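Putative Oleoyl-[acyl-carrier protein] thioesterase (Lactobacillus plantarum, PDB 2OWN) probably hydrolyses the thioester of oleoyl-acyl carrier protein, releasing the fatty acid as a member of the acyl-ACP thioesterase family of double-hotdog enzymes. Local coordinates at residues 32-37 with 74-79; 54-57 with 62-65. One frame throughout, in Å; residues are numbered along the deposited sequence.

Contact 1. Residues 32-37 with 74-79; sequences TTLIDI and RMPRQD
Leu34 meets the end of Met75, a selenomethionine here, and the ring of Pro76. Its two main partners are neighbours in the chain, and different parts of the leucine serve each. The closest approach is 3.9 Å, from Leu34 CB to Met75 CE. One branch of the leucine also lies by the selenium, with Leu34 CD2 4.0 Å from Met75 SE. The other branch serves the proline, where Leu34 CD1 and Pro76 CD are 4.3 Å apart.

The backbones stay well separated. The CA atoms of Leu34 and Met75 are 8.1 Å apart, and side chains bridge that distance. Met75 manages this by bending: chi2 is -66° and chi3 is -80°, and the folded chain brings its methyl to the leucine although its first bond does not aim at the helix. The two side chains meet at a slant rather than lying alongside each other.

Residues 32-37 belong to helix 31-48, the long central helix of the N-terminal hotdog domain. Residues 74-79 lie in the loop between strands 61-72 and 81-91 of the sheet that wraps this helix. Leu34 also packs on Ile70 and Ala111, and Pro76 on Leu110 and Val82, all on strands of that sheet. The backbone of Pro76 is hydrogen-bonded to Ala29, just ahead of the helix.

All three touching residues are buried, and the pairing between them is wholly apolar. On the same helix, Asp36 O is hydrogen-bonded to Tyr20 OH of the second subunit.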
loop_
_atom_site.group_PDB
_atom_site.type_symbol
_atom_site.label_atom_id
_atom_site.label_comp_id
_atom_site.label_asym_id
_atom_site.label_seq_id
_atom_site.Cartn_x
_atom_site.Cartn_y
_atom_site.Cartn_z
ATOM N N THR B 32 8.359 -1.767 -2.575
ATOM C CA THR B 32 7.320 -2.459 -1.778
ATOM C C THR B 32 6.367 -3.169 -2.761
ATOM O O THR B 32 6.184 -4.382 -2.642
ATOM C CB THR B 32 6.570 -1.495 -0.851
ATOM O OG1 THR B 32 7.526 -0.786 -0.049
ATOM C CG2 THR B 32 5.579 -2.237 0.052
ATOM N N THR B 33 5.872 -2.423 -3.762
ATOM C CA THR B 33 4.994 -2.978 -4.830
ATOM C C THR B 33 5.666 -4.086 -5.655
ATOM O O THR B 33 5.015 -5.084 -5.947
ATOM C CB THR B 33 4.475 -1.889 -5.790
ATOM O OG1 THR B 33 3.602 -1.044 -5.051
ATOM C CG2 THR B 33 3.705 -2.476 -7.035
ATOM N N LEU B 34 6.948 -3.889 -6.007
ATOM C CA LEU B 34 7.734 -4.859 -6.810
ATOM C C LEU B 34 7.788 -6.219 -6.109
ATOM O O LEU B 34 7.480 -7.235 -6.742
ATOM C CB LEU B 34 9.154 -4.359 -7.109
ATOM C CG LEU B 34 9.962 -5.157 -8.141
ATOM C CD1 LEU B 34 9.328 -5.009 -9.517
ATOM C CD2 LEU B 34 11.399 -4.691 -8.180
ATOM N N ILE B 35 8.134 -6.216 -4.814
ATOM C CA ILE B 35 8.153 -7.458 -3.988
ATOM C C ILE B 35 6.722 -7.983 -3.781
ATOM O O ILE B 35 6.515 -9.204 -3.847
ATOM C CB ILE B 35 8.901 -7.267 -2.631
ATOM C CG1 ILE B 35 10.377 -6.934 -2.874
ATOM C CG2 ILE B 35 8.803 -8.501 -1.735
ATOM C CD1 ILE B 35 11.191 -7.983 -3.630
ATOM N N ASP B 36 5.763 -7.076 -3.524
ATOM C CA ASP B 36 4.325 -7.438 -3.361
ATOM C C ASP B 36 3.766 -8.286 -4.526
ATOM O O ASP B 36 3.180 -9.356 -4.289
ATOM C CB ASP B 36 3.413 -6.198 -3.169
ATOM C CG ASP B 36 3.406 -5.612 -1.754
ATOM O OD1 ASP B 36 3.748 -6.277 -0.752
ATOM O OD2 ASP B 36 2.962 -4.439 -1.658
ATOM N N ILE B 37 3.995 -7.813 -5.756
ATOM C CA ILE B 37 3.520 -8.507 -6.986
ATOM C C ILE B 37 4.324 -9.783 -7.304
ATOM O O ILE B 37 3.760 -10.706 -7.880
ATOM C CB ILE B 37 3.368 -7.546 -8.225
ATOM C CG1 ILE B 37 4.717 -7.052 -8.783
ATOM C CG2 ILE B 37 2.407 -6.384 -7.854
ATOM C CD1 ILE B 37 4.583 -6.019 -9.909
ATOM N N ARG B 74 14.055 -1.149 -15.508
ATOM C CA ARG B 74 13.187 0.013 -15.205
ATOM C C ARG B 74 12.008 -0.455 -14.356
ATOM O O ARG B 74 11.544 -1.585 -14.544
ATOM C CB ARG B 74 12.695 0.795 -16.431
ATOM C CG ARG B 74 11.622 0.161 -17.314
ATOM C CD ARG B 74 11.140 1.162 -18.313
ATOM N NE ARG B 74 10.055 0.611 -19.115
ATOM C CZ ARG B 74 8.756 0.578 -18.792
ATOM N NH1 ARG B 74 8.291 1.030 -17.614
ATOM N NH2 ARG B 74 7.898 0.039 -19.668
HETATM N N MSE B 75 11.529 0.406 -13.459
HETATM C CA MSE B 75 10.387 0.078 -12.604
HETATM C C MSE B 75 9.096 0.194 -13.409
HETATM O O MSE B 75 9.043 1.020 -14.341
HETATM C CB MSE B 75 10.305 0.977 -11.360
HETATM C CG MSE B 75 11.491 0.804 -10.427
HETATM SE SE MSE B 75 11.535 -0.984 -9.639
HETATM C CE MSE B 75 10.238 -0.765 -8.222
ATOM N N PRO B 76 8.091 -0.677 -13.121
ATOM C CA PRO B 76 6.803 -0.541 -13.799
ATOM C C PRO B 76 6.156 0.852 -13.561
ATOM O O PRO B 76 6.304 1.421 -12.472
ATOM C CB PRO B 76 5.967 -1.650 -13.160
ATOM C CG PRO B 76 6.931 -2.654 -12.768
ATOM C CD PRO B 76 8.077 -1.876 -12.252
ATOM N N ARG B 77 5.527 1.391 -14.600
ATOM C CA ARG B 77 4.863 2.703 -14.579
ATOM C C ARG B 77 3.400 2.551 -14.172
ATOM O O ARG B 77 2.831 1.456 -14.313
ATOM C CB ARG B 77 4.914 3.328 -15.981
ATOM C CG ARG B 77 6.322 3.664 -16.497
ATOM C CD ARG B 77 6.386 3.691 -18.035
ATOM N NE ARG B 77 5.361 4.520 -18.678
ATOM C CZ ARG B 77 5.124 4.592 -20.002
ATOM N NH1 ARG B 77 5.830 3.875 -20.905
ATOM N NH2 ARG B 77 4.139 5.395 -20.440
ATOM N N GLN B 78 2.798 3.652 -13.692
ATOM C CA GLN B 78 1.360 3.704 -13.329
ATOM C C GLN B 78 0.530 3.345 -14.575
ATOM O O GLN B 78 0.834 3.817 -15.675
ATOM C CB GLN B 78 0.940 5.092 -12.835
ATOM C CG GLN B 78 -0.531 5.248 -12.425
ATOM C CD GLN B 78 -0.923 6.689 -12.137
ATOM O OE1 GLN B 78 -0.113 7.483 -11.696
ATOM N NE2 GLN B 78 -2.175 7.021 -12.394
ATOM N N ASP B 79 -0.477 2.492 -14.370
ATOM C CA ASP B 79 -1.402 1.972 -15.410
ATOM C C ASP B 79 -0.791 1.015 -16.455
ATOM O O ASP B 79 -1.476 0.649 -17.422
ATOM C CB ASP B 79 -2.203 3.128 -16.074
ATOM C CG ASP B 79 -2.960 3.976 -15.062
ATOM O OD1 ASP B 79 -3.240 3.491 -13.955
ATOM O OD2 ASP B 79 -3.254 5.148 -15.358
#

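Contact 2. Residues 54-57 with 62-65; sequences EMVQ and GWVV
The indole of Trp63 is the flat group that meets Val56. The valine methyl CG1 reaches it at the pyrrole part of the ring system, with Val56 CG1 4.3 Å from Trp63 CD1. The methyl comes in at a slant, so this is neither a stack on the ring face nor a clean edge contact. Elsewhere the indole touches Trp117 and Met119 of strand 109-121, and also Val135. A bound molecule of unknown identity lies about 3 Å from the Trp63 side chain. It is probably a crystallisation component, though its place beside the indole could hint at a pocket.

The same valine methyl serves Gly62 as well. Val56 CG1 is 4.2 Å from Gly62 CA, so one methyl touches both the backbone carbon of the glycine and the ring of the next residue. Val56 holds CG1 anti to its backbone N, at a chi1 of 175°, which places this branch against Gly62 and the indole. CG2 stays farther back, 4.9 Å from Trp63 CD1.

Residues 54-57 lie on the short helix 53-58, and residues 62-65 on strand 61-72, which follows it almost at once. This is helix-to-strand packing across a tight connection, beside the sheet of the N-terminal hotdog domain, where the short helix leads into the strand. The backbones of Gly62 and Val64 are hydrogen-bonded to Met120 and Val118, so strand 109-121 continues the sheet on that side.

Val56 is buried, while Gly62 and Trp63 are partly exposed. Both close approaches are made by Val56 CG1. The contact rests on van der Waals packing of that single methyl, with no polar bond between the two segments to fix its direction.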
loop_
_atom_site.group_PDB
_atom_site.type_symbol
_atom_site.label_atom_id
_atom_site.label_comp_id
_atom_site.label_asym_id
_atom_site.label_seq_id
_atom_site.Cartn_x
_atom_site.Cartn_y
_atom_site.Cartn_z
ATOM N N GLU B 54 -2.455 -22.844 4.514
ATOM C CA GLU B 54 -3.051 -23.746 5.516
ATOM C C GLU B 54 -2.376 -25.125 5.542
ATOM O O GLU B 54 -1.991 -25.585 6.629
ATOM C CB GLU B 54 -4.563 -23.929 5.291
HETATM N N MSE B 55 -2.219 -25.756 4.366
HETATM C CA MSE B 55 -1.599 -27.113 4.263
HETATM C C MSE B 55 -0.085 -27.110 4.544
HETATM O O MSE B 55 0.428 -28.138 4.988
HETATM C CB MSE B 55 -1.952 -27.834 2.936
HETATM C CG MSE B 55 -1.166 -27.508 1.661
HETATM SE SE MSE B 55 0.531 -28.495 1.390
HETATM C CE MSE B 55 -0.181 -30.304 1.277
ATOM N N VAL B 56 0.623 -26.008 4.241
ATOM C CA VAL B 56 2.074 -25.871 4.553
ATOM C C VAL B 56 2.209 -25.770 6.091
ATOM O O VAL B 56 3.037 -26.482 6.677
ATOM C CB VAL B 56 2.763 -24.686 3.809
ATOM C CG1 VAL B 56 4.218 -24.510 4.246
ATOM C CG2 VAL B 56 2.711 -24.906 2.311
ATOM N N GLN B 57 1.390 -24.906 6.711
ATOM C CA GLN B 57 1.346 -24.747 8.186
ATOM C C GLN B 57 0.811 -25.994 8.944
ATOM O O GLN B 57 1.109 -26.122 10.138
ATOM C CB GLN B 57 0.620 -23.455 8.608
ATOM C CG GLN B 57 1.424 -22.194 8.240
ATOM C CD GLN B 57 0.789 -20.886 8.695
ATOM O OE1 GLN B 57 -0.423 -20.793 8.914
ATOM N NE2 GLN B 57 1.618 -19.854 8.819
ATOM N N GLY B 62 6.865 -23.399 7.766
ATOM C CA GLY B 62 6.507 -22.258 6.899
ATOM C C GLY B 62 7.713 -21.672 6.183
ATOM O O GLY B 62 8.806 -21.648 6.763
ATOM N N TRP B 63 7.513 -21.211 4.940
ATOM C CA TRP B 63 8.583 -20.602 4.131
ATOM C C TRP B 63 8.916 -19.202 4.668
ATOM O O TRP B 63 8.002 -18.420 4.961
ATOM C CB TRP B 63 8.221 -20.510 2.644
ATOM C CG TRP B 63 8.109 -21.820 1.944
ATOM C CD1 TRP B 63 6.964 -22.475 1.596
ATOM C CD2 TRP B 63 9.194 -22.641 1.509
ATOM N NE1 TRP B 63 7.265 -23.652 0.952
ATOM C CE2 TRP B 63 8.626 -23.788 0.886
ATOM C CE3 TRP B 63 10.601 -22.523 1.579
ATOM C CZ2 TRP B 63 9.422 -24.828 0.330
ATOM C CZ3 TRP B 63 11.410 -23.557 1.021
ATOM C CH2 TRP B 63 10.807 -24.697 0.405
ATOM N N VAL B 64 10.217 -18.932 4.824
ATOM C CA VAL B 64 10.754 -17.653 5.320
ATOM C C VAL B 64 11.885 -17.222 4.385
ATOM O O VAL B 64 12.894 -17.926 4.314
ATOM C CB VAL B 64 11.283 -17.814 6.781
ATOM C CG1 VAL B 64 11.948 -16.525 7.309
ATOM C CG2 VAL B 64 10.153 -18.245 7.713
ATOM N N VAL B 65 11.696 -16.107 3.655
ATOM C CA VAL B 65 12.728 -15.584 2.728
ATOM C C VAL B 65 13.863 -14.965 3.562
ATOM O O VAL B 65 13.607 -14.148 4.459
ATOM C CB VAL B 65 12.204 -14.571 1.634
ATOM C CG1 VAL B 65 11.618 -13.295 2.222
ATOM C CG2 VAL B 65 13.315 -14.235 0.628
#

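Both contacts lie in the N-terminal hotdog domain, with centres about 25 Å apart and nearest atoms about 7 Å apart. They do not touch. Along the chain the order is 32-37, 54-57, 62-65, 74-79, so contact 2 is nested inside the loop that contact 1 closes. Contact 2 joins helix 53-58 to the start of strand 61-72; contact 1 joins helix 31-48 to the loop that follows the strand's end. The centre of contact 1 is about 12 Å from the centre of the chain, and that of contact 2 about 17 Å. Together they pack two successive helices of the N-terminal half against one strand and its following loop.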